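Local coordinates for protein formyltransferase PseJ (Anoxybacillus kamchatkensis G10, PDB 6EDK) that is a protein of the formyl transferase family, built around a mixed beta sheet flanked by helices, at residues Leu38-Phe41 and Leu42-Phe45; Val139-Tyr142 and Glu143-Leu147; Thr150-Arg153 and Leu154-Ile158; Lys189-Glu192 and Lys193-Leu197; Asp203-Val206 and Gln207-Ile210. One frame throughout, in Å; residues are numbered along the deposited sequence.

Contact 1 of 5, residues Leu38-Phe41 and Leu42-Phe45; sequences LRDF and LESF
In the beta-alpha-beta unit of strand 27-31, helix 36-43 and strand 48-52, Phe41 on the crossover helix meets Phe45 in the loop that follows. The two rings make a T-shaped (edge-to-face) pair. The edge of Phe45 comes in over one face of Phe41, offset toward its rim, with the planes at 67°. Phe45 CE1 lies 3.5 Å from Phe41 CZ. The edge of Phe45 also meets the backbone, where its CD1 is 3.2 Å from Phe41 O. On the inner side, Leu38 CD1 rests 4.1 Å from Leu42 CG, and Leu42 continues onto Trp166 of helix 147-169. On another side, Arg39 NH1 makes a salt bridge of 3.2 Å with Glu43 OE2. The partner lies 15° out of the guanidinium plane, and the bond is not straight. Arg39 NH1 also donates to Val49 O, and NE pairs with Glu34 in a salt bridge. Ser44 N donates to Asp40 O at 3.0 Å. Ser44 CB carries its hydroxyl between the backbone N and the carbonyl carbon (chi1 73°). This turns OG back onto the preceding turn, where it donates to Phe41 O at 2.6 Å.

Contact 2 of 5, residues Val139-Tyr142 and Glu143-Leu147; sequences VTYY and ENDTL
Asp145 and the backbone of Tyr142 hold the tight part of this contact. Asp145 OD2 accepts from Tyr142 N at 2.8 Å, with an N-H...O angle of 159°. The donor stands above the carboxylate plane, 39° out of it. In return Asp145 N donates to Tyr142 O at 3.0 Å, so the two residues are joined by a pair of reciprocal bonds. Tyr141 CB also presses on the same carboxylate oxygen, 3.3 Å from Asp145 OD2. The backbone from Tyr142 to Asp145 is a type I beta turn, in the loop between strand 133-138 and helix 147-169. Thr146 follows as the N-cap of that helix. The buried Asp145 has further partners: OD2 forms a salt bridge with Arg153 NH1, and OD1 is bonded to Thr149 OG1. These bonds probably favour its charged form. The outer side of the turn is looser. The Tyr142 ring lies on this solvent side and turns only its edge to the carboxylate, with CD1 3.7 Å from Asp145 OD2. Glu143 and Asn144 are exposed too, and their side chains start away from the 139-142 segment. The Glu143 chain runs outward with CG anti to its own N (chi1 180°) and stays extended beyond.

Contact 3 of 5, residues Thr150-Arg153 and Leu154-Ile158; sequences TYER and LTQTI
Two first torsions bring Tyr151 and Thr155 together. Tyr151 CG lies anti to N (chi1 -178°), which sends the ring out from the helix beside Thr155. Thr155 holds OG1 beside its own N (chi1 -71°), facing back toward the preceding turn. The hydroxyl therefore sits over one face of the Tyr151 ring, with Thr155 OG1 3.5 Å from Tyr151 CE1. Thr155 OG1 is also 3.1 Å from Tyr151 O. Two residues on, Thr157 has a similar rotamer. Its OG1 donates to Arg153 O at 2.6 Å, and its N donates to the same oxygen at 2.9 Å. The two donors come from opposite faces of the carbonyl plane. Leu154 N completes a regular bond of 2.9 Å to Thr150 O, and Gln156 N is bonded to Glu152 O. All these residues lie on helix 147-169. Leu154 and Thr157 turn to Val119 of strand 118-123, while Glu152 and Gln156 are exposed. Arg153 and Thr157 run side by side, pointing the same way; the guanidinium goes on to a salt bridge with Asp145. Tyr151 also packs edge-to-face with Trp202. The OG1 bond to Arg153 O uses the Thr157 hydroxyl proton inside the helix, and Arg153 O takes two donors. The hydroxyl is thus paired locally, on a side of the helix that packs on Val119.

Contact 4 of 5, residues Lys189-Glu192 and Lys193-Leu197; sequences KDKE and KYLYL
Backbone hydrogen bonds link Lys191 and Glu192 to the residues three places on. Tyr194 N donates to Lys191 O at 2.8 Å. Leu195 N donates to Glu192 O at 3.3 Å, a longer bond. Both donors stand above the carbonyl plane; the C=O...N angle at Glu192 O is 115°.

Water adds a second partner to Glu192 O. It donates to Glu192 O at 2.8 Å and accepts from Tyr196 N at 3.0 Å. The water thus carries the chain connection one residue past the direct bond.

Side-chain contacts centre on Leu195. Its CD2 lies 3.8 Å from Lys191 CD, against the aliphatic part of the lysine. Lys191 CG stands between its own N and carbonyl carbon (chi1 63°), and the chain then runs extended as far as CE. Only the last torsion bends, and NZ reaches Asp105 in a salt bridge and Leu188 O in a hydrogen bond. The other branch of Leu195 makes a methyl-to-oxygen contact, with CD1 3.2 Å from Glu192 OE2. The Glu192 chain folds at chi2 (-69°), which brings its acid group to the methyl.

Aromatic edges take part as well. The Tyr194 ring turns its edge toward Asp190 O and Lys191 O. Beyond the contact it packs on Leu112 of helix 106-112 and on Ala213.

Residues 189-197 follow strand 185-186 at the surface. Bonds from residue i+3 back to residue i are those of successive 3-10-like turns, and here they coil the chain along helix 106-112.

Contact 5 of 5, residues Asp203-Val206 and Gln207-Ile210; sequences DTPV and QKLI
Gln207 follows Val206 and opens a turn in the loop after strand 185-186; its side chain is exposed. The turn spans residues 206-209, is closed by a bond from residue i+3 to residue i, and packs against helices 106-112 and 147-169. Lys208 comes next. Its N makes a weak hydrogen bond of 3.5 Å to Pro205 O. The side chain leaves with CG beside its own N (chi1 -59°) and then stays extended. It therefore runs alongside the Pro205 ring, pointing the same way, and Lys208 NZ ends 4.1 Å from Pro205 CD. Leu209 turns inward. Its N donates to Val206 O at 2.7 Å, from above the carbonyl plane, with an N-H...O angle of 159°. Its CB sits 3.3 Å from the same Val206 O. At the far end of the side chain, Leu209 CD2 touches Thr204 CG2 at 4.1 Å, the two side chains crossing at about a right angle. Leu209 also packs on Leu108 and Leu147. Ile210 closes the segment with CG1 3.5 Å from Val206 O, and its side chain reaches Tyr141 and Phe111. The chain before the turn is held by backbone bonds from Thr204 to Leu147 and from Val206 to Asp145. The chemistry divides by side. Val206 O takes a short bond from Leu209 N with hydrocarbon around it, whereas the lysine amine stays at the surface, its aliphatic chain lying along the proline.

Contact 3 lies on a helix, contact 1 on a helix and the loop after it; both are partly buried. Contact 1 touches none of the others. Contacts 2 and 4 are surface contacts in loops, and contact 5 is partly buried. Contacts 2 and 3 both hold the start of helix 147-169, linked by the Asp145-Arg153 salt bridge. Contact 5 lies beside contact 2 through probable backbone bonds, and touches contact 4 through Leu197 and Leu209. Contacts 1 and 3 share hydroxyl-to-carbonyl bonds, and contact 1 adds an aromatic pair. Contacts 2, 4 and 5 rest on backbone turns, contact 2 with a buried carboxylate.

Contact 1 of 5, residues Leu38-Phe41 and Leu42-Phe45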
# COMPACT_ATOMS: atom_id res chain seq x y z
N LEU A 38 9.33 11.00 -4.03
CA LEU A 38 8.88 10.82 -2.66
C LEU A 38 9.99 11.14 -1.64
O LEU A 38 9.74 11.79 -0.61
CB LEU A 38 8.40 9.39 -2.49
CG LEU A 38 7.85 8.99 -1.11
CD1 LEU A 38 6.85 9.93 -0.60
CD2 LEU A 38 7.29 7.58 -1.22
N ARG A 39 11.21 10.70 -1.93
CA ARG A 39 12.35 11.16 -1.15
C ARG A 39 12.37 12.67 -1.05
O ARG A 39 12.39 13.23 0.06
CB ARG A 39 13.64 10.62 -1.75
CG ARG A 39 14.90 11.25 -1.20
CD ARG A 39 16.13 10.74 -1.96
NE ARG A 39 16.51 9.39 -1.52
CZ ARG A 39 17.19 9.13 -0.40
NH1 ARG A 39 17.56 10.13 0.42
NH2 ARG A 39 17.48 7.86 -0.09
N ASP A 40 12.29 13.35 -2.20
CA ASP A 40 12.34 14.82 -2.19
C ASP A 40 11.20 15.41 -1.40
O ASP A 40 11.38 16.41 -0.70
CB ASP A 40 12.30 15.38 -3.62
CG ASP A 40 13.57 15.17 -4.36
OD1 ASP A 40 14.61 14.92 -3.73
OD2 ASP A 40 13.52 15.25 -5.60
N PHE A 41 9.97 14.88 -1.57
CA PHE A 41 8.83 15.41 -0.83
C PHE A 41 9.07 15.31 0.67
O PHE A 41 8.87 16.27 1.43
CB PHE A 41 7.52 14.62 -1.23
CG PHE A 41 6.33 14.96 -0.36
CD1 PHE A 41 5.56 16.09 -0.62
CD2 PHE A 41 5.94 14.14 0.67
CE1 PHE A 41 4.46 16.43 0.17
CE2 PHE A 41 4.85 14.47 1.47
CZ PHE A 41 4.10 15.60 1.22
N LEU A 42 9.54 14.16 1.10
CA LEU A 42 9.73 13.94 2.52
C LEU A 42 10.86 14.85 3.05
O LEU A 42 10.76 15.40 4.15
CB LEU A 42 10.09 12.48 2.77
CG LEU A 42 8.94 11.47 2.55
CD1 LEU A 42 9.48 10.06 2.67
CD2 LEU A 42 7.87 11.74 3.54
N GLU A 43 11.89 15.02 2.25
CA GLU A 43 13.02 15.87 2.68
C GLU A 43 12.64 17.33 2.70
O GLU A 43 13.25 18.08 3.45
CB GLU A 43 14.20 15.64 1.76
CG GLU A 43 14.90 14.32 2.01
CD GLU A 43 16.05 14.05 1.05
OE1 GLU A 43 16.19 14.75 0.01
OE2 GLU A 43 16.81 13.09 1.31
N SER A 44 11.62 17.76 1.94
CA SER A 44 11.16 19.13 2.06
C SER A 44 10.51 19.42 3.39
O SER A 44 10.15 20.57 3.63
CB SER A 44 10.19 19.49 0.87
OG SER A 44 8.92 18.88 0.99
N PHE A 45 10.30 18.43 4.26
CA PHE A 45 9.87 18.68 5.64
C PHE A 45 11.07 18.70 6.62
O PHE A 45 10.86 18.70 7.85
CB PHE A 45 8.85 17.64 6.12
CG PHE A 45 7.50 17.75 5.40
CD1 PHE A 45 7.34 17.21 4.12
CD2 PHE A 45 6.43 18.39 5.99
CE1 PHE A 45 6.11 17.34 3.44
CE2 PHE A 45 5.18 18.51 5.32
CZ PHE A 45 5.02 17.99 4.07

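Contact 2 of 5, residues Val139-Tyr142 and Glu143-Leu147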
# COMPACT_ATOMS: atom_id res chain seq x y z
N VAL A 139 -12.07 4.75 -5.38
CA VAL A 139 -11.67 5.12 -6.73
C VAL A 139 -12.60 4.38 -7.67
O VAL A 139 -12.55 3.15 -7.75
CB VAL A 139 -10.20 4.74 -7.03
CG1 VAL A 139 -9.84 5.01 -8.45
CG2 VAL A 139 -9.24 5.50 -6.08
N THR A 140 -13.39 5.12 -8.39
CA THR A 140 -14.31 4.56 -9.36
C THR A 140 -13.62 4.34 -10.70
O THR A 140 -12.52 4.79 -10.98
CB THR A 140 -15.54 5.46 -9.54
OG1 THR A 140 -15.08 6.80 -9.77
CG2 THR A 140 -16.42 5.38 -8.27
N TYR A 141 -14.30 3.60 -11.55
CA TYR A 141 -13.79 3.30 -12.86
C TYR A 141 -14.88 3.61 -13.89
O TYR A 141 -16.02 3.92 -13.55
CB TYR A 141 -13.40 1.86 -12.97
CG TYR A 141 -14.53 0.90 -12.86
CD1 TYR A 141 -15.07 0.57 -11.62
CD2 TYR A 141 -15.12 0.36 -13.99
CE1 TYR A 141 -16.12 -0.34 -11.52
CE2 TYR A 141 -16.14 -0.55 -13.89
CZ TYR A 141 -16.65 -0.89 -12.67
OH TYR A 141 -17.69 -1.79 -12.61
N TYR A 142 -14.47 3.55 -15.13
CA TYR A 142 -15.31 3.97 -16.23
C TYR A 142 -15.47 2.84 -17.22
O TYR A 142 -14.67 1.90 -17.28
CB TYR A 142 -14.71 5.17 -16.94
CG TYR A 142 -14.52 6.35 -16.04
CD1 TYR A 142 -13.33 6.54 -15.38
CD2 TYR A 142 -15.54 7.25 -15.80
CE1 TYR A 142 -13.15 7.60 -14.53
CE2 TYR A 142 -15.37 8.34 -14.96
CZ TYR A 142 -14.17 8.51 -14.32
OH TYR A 142 -13.97 9.58 -13.46
N GLU A 143 -16.51 3.01 -18.06
CA GLU A 143 -16.95 1.94 -18.94
C GLU A 143 -15.82 1.32 -19.74
O GLU A 143 -15.80 0.09 -19.91
CB GLU A 143 -18.03 2.46 -19.93
CG GLU A 143 -18.54 1.38 -20.90
CD GLU A 143 -19.47 1.92 -22.01
OE1 GLU A 143 -19.75 3.14 -22.05
OE2 GLU A 143 -19.91 1.10 -22.85
N ASN A 144 -14.90 2.12 -20.27
CA ASN A 144 -13.88 1.55 -21.15
C ASN A 144 -12.49 1.48 -20.49
O ASN A 144 -11.48 1.29 -21.20
CB ASN A 144 -13.82 2.32 -22.47
CG ASN A 144 -15.04 2.03 -23.39
OD1 ASN A 144 -15.89 2.90 -23.62
ND2 ASN A 144 -15.14 0.80 -23.87
N ASP A 145 -12.41 1.55 -19.17
CA ASP A 145 -11.12 1.40 -18.50
C ASP A 145 -10.47 0.05 -18.82
O ASP A 145 -11.14 -0.99 -19.08
CB ASP A 145 -11.27 1.49 -16.98
CG ASP A 145 -11.04 2.83 -16.44
OD1 ASP A 145 -10.17 3.55 -16.95
OD2 ASP A 145 -11.75 3.19 -15.49
N THR A 146 -9.14 0.03 -18.66
CA THR A 146 -8.35 -1.18 -18.75
C THR A 146 -7.64 -1.43 -17.41
O THR A 146 -7.70 -0.60 -16.54
CB THR A 146 -7.31 -1.04 -19.86
OG1 THR A 146 -6.46 0.05 -19.51
CG2 THR A 146 -7.99 -0.75 -21.21
N LEU A 147 -7.00 -2.58 -17.24
CA LEU A 147 -6.21 -2.76 -16.02
C LEU A 147 -5.14 -1.70 -15.92
O LEU A 147 -4.84 -1.26 -14.82
CB LEU A 147 -5.56 -4.14 -15.96
CG LEU A 147 -6.60 -5.28 -15.79
CD1 LEU A 147 -5.91 -6.62 -15.97
CD2 LEU A 147 -7.32 -5.24 -14.44

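Contact 3 of 5, residues Thr150-Arg153 and Leu154-Ile158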
# COMPACT_ATOMS: atom_id res chain seq x y z
N THR A 150 -6.82 1.71 -14.77
CA THR A 150 -7.28 1.65 -13.37
C THR A 150 -6.09 1.55 -12.42
O THR A 150 -6.07 2.27 -11.43
CB THR A 150 -8.20 0.49 -13.12
OG1 THR A 150 -7.63 -0.74 -13.58
CG2 THR A 150 -9.49 0.68 -13.96
N TYR A 151 -5.08 0.75 -12.76
CA TYR A 151 -3.84 0.72 -11.92
C TYR A 151 -3.17 2.09 -11.83
O TYR A 151 -2.77 2.54 -10.73
CB TYR A 151 -2.88 -0.32 -12.50
CG TYR A 151 -1.57 -0.47 -11.71
CD1 TYR A 151 -0.49 0.36 -11.96
CD2 TYR A 151 -1.46 -1.41 -10.69
CE1 TYR A 151 0.71 0.23 -11.21
CE2 TYR A 151 -0.28 -1.54 -9.93
CZ TYR A 151 0.79 -0.72 -10.21
OH TYR A 151 1.95 -0.88 -9.47
N GLU A 152 -3.03 2.76 -12.95
CA GLU A 152 -2.43 4.10 -12.90
C GLU A 152 -3.26 5.04 -12.08
O GLU A 152 -2.74 5.86 -11.39
CB GLU A 152 -2.26 4.66 -14.33
CG GLU A 152 -1.07 4.05 -15.03
CD GLU A 152 0.24 4.25 -14.23
OE1 GLU A 152 0.46 5.38 -13.69
OE2 GLU A 152 1.00 3.25 -14.12
N ARG A 153 -4.59 4.98 -12.18
CA ARG A 153 -5.39 5.87 -11.36
C ARG A 153 -5.25 5.57 -9.85
O ARG A 153 -5.21 6.49 -9.02
CB ARG A 153 -6.88 5.76 -11.80
CG ARG A 153 -7.73 6.76 -11.17
CD ARG A 153 -9.22 6.62 -11.61
NE ARG A 153 -9.35 6.97 -13.02
CZ ARG A 153 -9.69 6.14 -13.98
NH1 ARG A 153 -9.99 4.88 -13.69
NH2 ARG A 153 -9.77 6.59 -15.23
N LEU A 154 -5.16 4.28 -9.48
CA LEU A 154 -4.96 3.95 -8.08
C LEU A 154 -3.60 4.48 -7.62
O LEU A 154 -3.48 5.04 -6.53
CB LEU A 154 -5.00 2.42 -7.88
CG LEU A 154 -6.37 1.78 -8.16
CD1 LEU A 154 -6.11 0.25 -8.15
CD2 LEU A 154 -7.40 2.13 -7.14
N THR A 155 -2.57 4.30 -8.46
CA THR A 155 -1.21 4.76 -8.08
C THR A 155 -1.19 6.27 -7.85
O THR A 155 -0.67 6.76 -6.84
CB THR A 155 -0.23 4.36 -9.19
OG1 THR A 155 -0.09 2.93 -9.13
CG2 THR A 155 1.09 5.02 -8.98
N GLN A 156 -1.79 7.03 -8.76
CA GLN A 156 -1.85 8.47 -8.56
C GLN A 156 -2.67 8.86 -7.36
O GLN A 156 -2.33 9.80 -6.62
CB GLN A 156 -2.48 9.14 -9.83
CG GLN A 156 -1.59 9.06 -11.06
CD GLN A 156 -0.14 9.59 -10.82
OE1 GLN A 156 0.06 10.71 -10.40
NE2 GLN A 156 0.86 8.73 -11.10
N THR A 157 -3.78 8.16 -7.13
CA THR A 157 -4.62 8.47 -5.99
C THR A 157 -3.95 8.17 -4.64
O THR A 157 -4.04 8.97 -3.70
CB THR A 157 -5.94 7.70 -6.08
OG1 THR A 157 -6.59 7.96 -7.35
CG2 THR A 157 -6.88 8.05 -4.98
N ILE A 158 -3.27 7.05 -4.51
CA ILE A 158 -2.67 6.79 -3.17
C ILE A 158 -1.47 7.75 -2.90
O ILE A 158 -1.25 8.15 -1.77
CB ILE A 158 -2.23 5.33 -3.02
CG1 ILE A 158 -1.98 5.01 -1.53
CG2 ILE A 158 -1.02 4.96 -3.92
CD1 ILE A 158 -2.00 3.53 -1.21

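Contact 4 of 5, residues Lys189-Glu192 and Lys193-Leu197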
# COMPACT_ATOMS: atom_id res chain seq x y z
N LYS A 189 -0.38 -16.40 -6.62
CA LYS A 189 -0.71 -17.52 -7.50
C LYS A 189 -2.20 -17.65 -7.77
O LYS A 189 -2.56 -18.32 -8.73
CB LYS A 189 -0.16 -18.81 -6.90
CG LYS A 189 1.37 -19.00 -7.10
CD LYS A 189 1.74 -19.49 -8.52
CE LYS A 189 0.89 -20.70 -8.95
NZ LYS A 189 1.52 -21.53 -10.00
N ASP A 190 -3.07 -16.98 -6.99
CA ASP A 190 -4.50 -17.16 -7.12
C ASP A 190 -5.04 -16.72 -8.45
O ASP A 190 -6.10 -17.23 -8.86
CB ASP A 190 -5.21 -16.42 -5.97
CG ASP A 190 -4.90 -17.00 -4.61
OD1 ASP A 190 -4.31 -18.09 -4.57
OD2 ASP A 190 -5.23 -16.38 -3.58
N LYS A 191 -4.36 -15.82 -9.16
CA LYS A 191 -4.88 -15.34 -10.43
C LYS A 191 -4.65 -16.30 -11.62
O LYS A 191 -5.21 -16.06 -12.71
CB LYS A 191 -4.24 -13.98 -10.76
CG LYS A 191 -2.76 -13.96 -10.95
CD LYS A 191 -2.33 -12.60 -11.55
CE LYS A 191 -0.82 -12.41 -11.62
NZ LYS A 191 -0.17 -12.53 -10.30
N GLU A 192 -3.90 -17.38 -11.43
CA GLU A 192 -3.51 -18.22 -12.58
C GLU A 192 -4.70 -18.72 -13.38
O GLU A 192 -4.70 -18.68 -14.61
CB GLU A 192 -2.66 -19.39 -12.10
CG GLU A 192 -1.19 -19.04 -11.89
CD GLU A 192 -0.47 -18.76 -13.21
OE1 GLU A 192 -0.46 -19.64 -14.12
OE2 GLU A 192 0.07 -17.63 -13.34
N LYS A 193 -5.75 -19.19 -12.71
CA LYS A 193 -6.86 -19.72 -13.50
C LYS A 193 -7.64 -18.66 -14.25
O LYS A 193 -8.57 -19.00 -14.99
CB LYS A 193 -7.81 -20.52 -12.60
CG LYS A 193 -8.34 -19.78 -11.40
CD LYS A 193 -8.55 -20.72 -10.22
CE LYS A 193 -9.67 -21.71 -10.50
NZ LYS A 193 -10.98 -21.03 -10.75
N TYR A 194 -7.30 -17.38 -14.08
CA TYR A 194 -8.01 -16.31 -14.76
C TYR A 194 -7.17 -15.61 -15.81
O TYR A 194 -7.72 -14.82 -16.60
CB TYR A 194 -8.52 -15.29 -13.72
CG TYR A 194 -9.51 -15.89 -12.76
CD1 TYR A 194 -10.81 -16.14 -13.15
CD2 TYR A 194 -9.15 -16.22 -11.46
CE1 TYR A 194 -11.74 -16.70 -12.28
CE2 TYR A 194 -10.09 -16.77 -10.58
CZ TYR A 194 -11.36 -17.01 -11.00
OH TYR A 194 -12.30 -17.56 -10.16
N LEU A 195 -5.87 -15.92 -15.89
CA LEU A 195 -5.00 -15.25 -16.85
C LEU A 195 -5.51 -15.37 -18.28
O LEU A 195 -5.17 -14.54 -19.12
CB LEU A 195 -3.59 -15.80 -16.76
CG LEU A 195 -2.82 -15.55 -15.46
CD1 LEU A 195 -1.32 -15.86 -15.64
CD2 LEU A 195 -2.96 -14.13 -14.93
N TYR A 196 -6.29 -16.40 -18.60
CA TYR A 196 -6.80 -16.57 -19.95
C TYR A 196 -7.75 -15.44 -20.32
O TYR A 196 -8.03 -15.24 -21.51
CB TYR A 196 -7.49 -17.94 -20.09
CG TYR A 196 -8.88 -17.97 -19.51
CD1 TYR A 196 -9.10 -18.32 -18.19
CD2 TYR A 196 -9.99 -17.61 -20.29
CE1 TYR A 196 -10.38 -18.31 -17.64
CE2 TYR A 196 -11.27 -17.60 -19.77
CZ TYR A 196 -11.46 -17.95 -18.44
OH TYR A 196 -12.73 -17.93 -17.92
N LEU A 197 -8.28 -14.74 -19.31
CA LEU A 197 -9.13 -13.58 -19.59
C LEU A 197 -8.31 -12.38 -20.03
O LEU A 197 -8.82 -11.55 -20.79
CB LEU A 197 -9.93 -13.23 -18.34
CG LEU A 197 -11.00 -14.24 -17.93
CD1 LEU A 197 -11.46 -13.97 -16.52
CD2 LEU A 197 -12.19 -14.18 -18.88
O HOH W 1 -5.84 -18.99 -17.10

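Contact 5 of 5, residues Asp203-Val206 and Gln207-Ile210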
# COMPACT_ATOMS: atom_id res chain seq x y z
N ASP A 203 -3.58 -4.07 -21.04
CA ASP A 203 -4.57 -3.33 -21.80
C ASP A 203 -5.86 -4.12 -22.02
O ASP A 203 -6.67 -3.75 -22.87
CB ASP A 203 -3.97 -2.86 -23.13
CG ASP A 203 -2.73 -1.96 -22.94
OD1 ASP A 203 -2.74 -0.99 -22.11
OD2 ASP A 203 -1.72 -2.23 -23.61
N THR A 204 -6.09 -5.17 -21.20
CA THR A 204 -7.39 -5.83 -21.18
C THR A 204 -8.47 -4.89 -20.64
O THR A 204 -8.30 -4.32 -19.54
CB THR A 204 -7.34 -7.07 -20.35
OG1 THR A 204 -6.27 -7.93 -20.82
CG2 THR A 204 -8.68 -7.78 -20.40
N PRO A 205 -9.55 -4.67 -21.37
CA PRO A 205 -10.70 -3.93 -20.81
C PRO A 205 -11.20 -4.61 -19.55
O PRO A 205 -11.26 -5.84 -19.46
CB PRO A 205 -11.72 -3.97 -21.94
CG PRO A 205 -10.91 -4.20 -23.17
CD PRO A 205 -9.79 -5.05 -22.79
N VAL A 206 -11.52 -3.80 -18.53
CA VAL A 206 -11.95 -4.40 -17.27
C VAL A 206 -13.36 -4.97 -17.40
O VAL A 206 -13.72 -5.91 -16.68
CB VAL A 206 -11.86 -3.38 -16.09
CG1 VAL A 206 -10.39 -2.92 -15.88
CG2 VAL A 206 -12.72 -2.21 -16.28
N GLN A 207 -14.17 -4.43 -18.32
CA GLN A 207 -15.53 -4.93 -18.51
C GLN A 207 -15.53 -6.44 -18.70
O GLN A 207 -16.39 -7.13 -18.15
CB GLN A 207 -16.17 -4.20 -19.71
CG GLN A 207 -17.70 -4.07 -19.68
CD GLN A 207 -18.23 -3.46 -18.37
OE1 GLN A 207 -17.86 -2.33 -17.97
NE2 GLN A 207 -19.12 -4.20 -17.71
N LYS A 208 -14.53 -6.97 -19.41
CA LYS A 208 -14.40 -8.41 -19.64
C LYS A 208 -14.15 -9.21 -18.37
O LYS A 208 -14.30 -10.45 -18.39
CB LYS A 208 -13.22 -8.68 -20.60
CG LYS A 208 -13.37 -8.01 -21.94
CD LYS A 208 -12.29 -8.46 -22.92
CE LYS A 208 -12.56 -7.87 -24.31
NZ LYS A 208 -11.37 -7.90 -25.21
N LEU A 209 -13.76 -8.54 -17.27
CA LEU A 209 -13.28 -9.20 -16.08
C LEU A 209 -14.29 -9.18 -14.95
O LEU A 209 -14.16 -9.99 -14.01
CB LEU A 209 -11.98 -8.53 -15.61
CG LEU A 209 -10.92 -8.34 -16.67
CD1 LEU A 209 -9.60 -7.78 -16.08
CD2 LEU A 209 -10.63 -9.67 -17.34
N ILE A 210 -15.27 -8.30 -15.01
CA ILE A 210 -16.09 -8.01 -13.84
C ILE A 210 -16.89 -9.24 -13.49
O ILE A 210 -17.63 -9.77 -14.33
CB ILE A 210 -17.00 -6.81 -14.07
CG1 ILE A 210 -16.15 -5.53 -14.14
CG2 ILE A 210 -18.06 -6.74 -12.96
CD1 ILE A 210 -16.88 -4.37 -14.64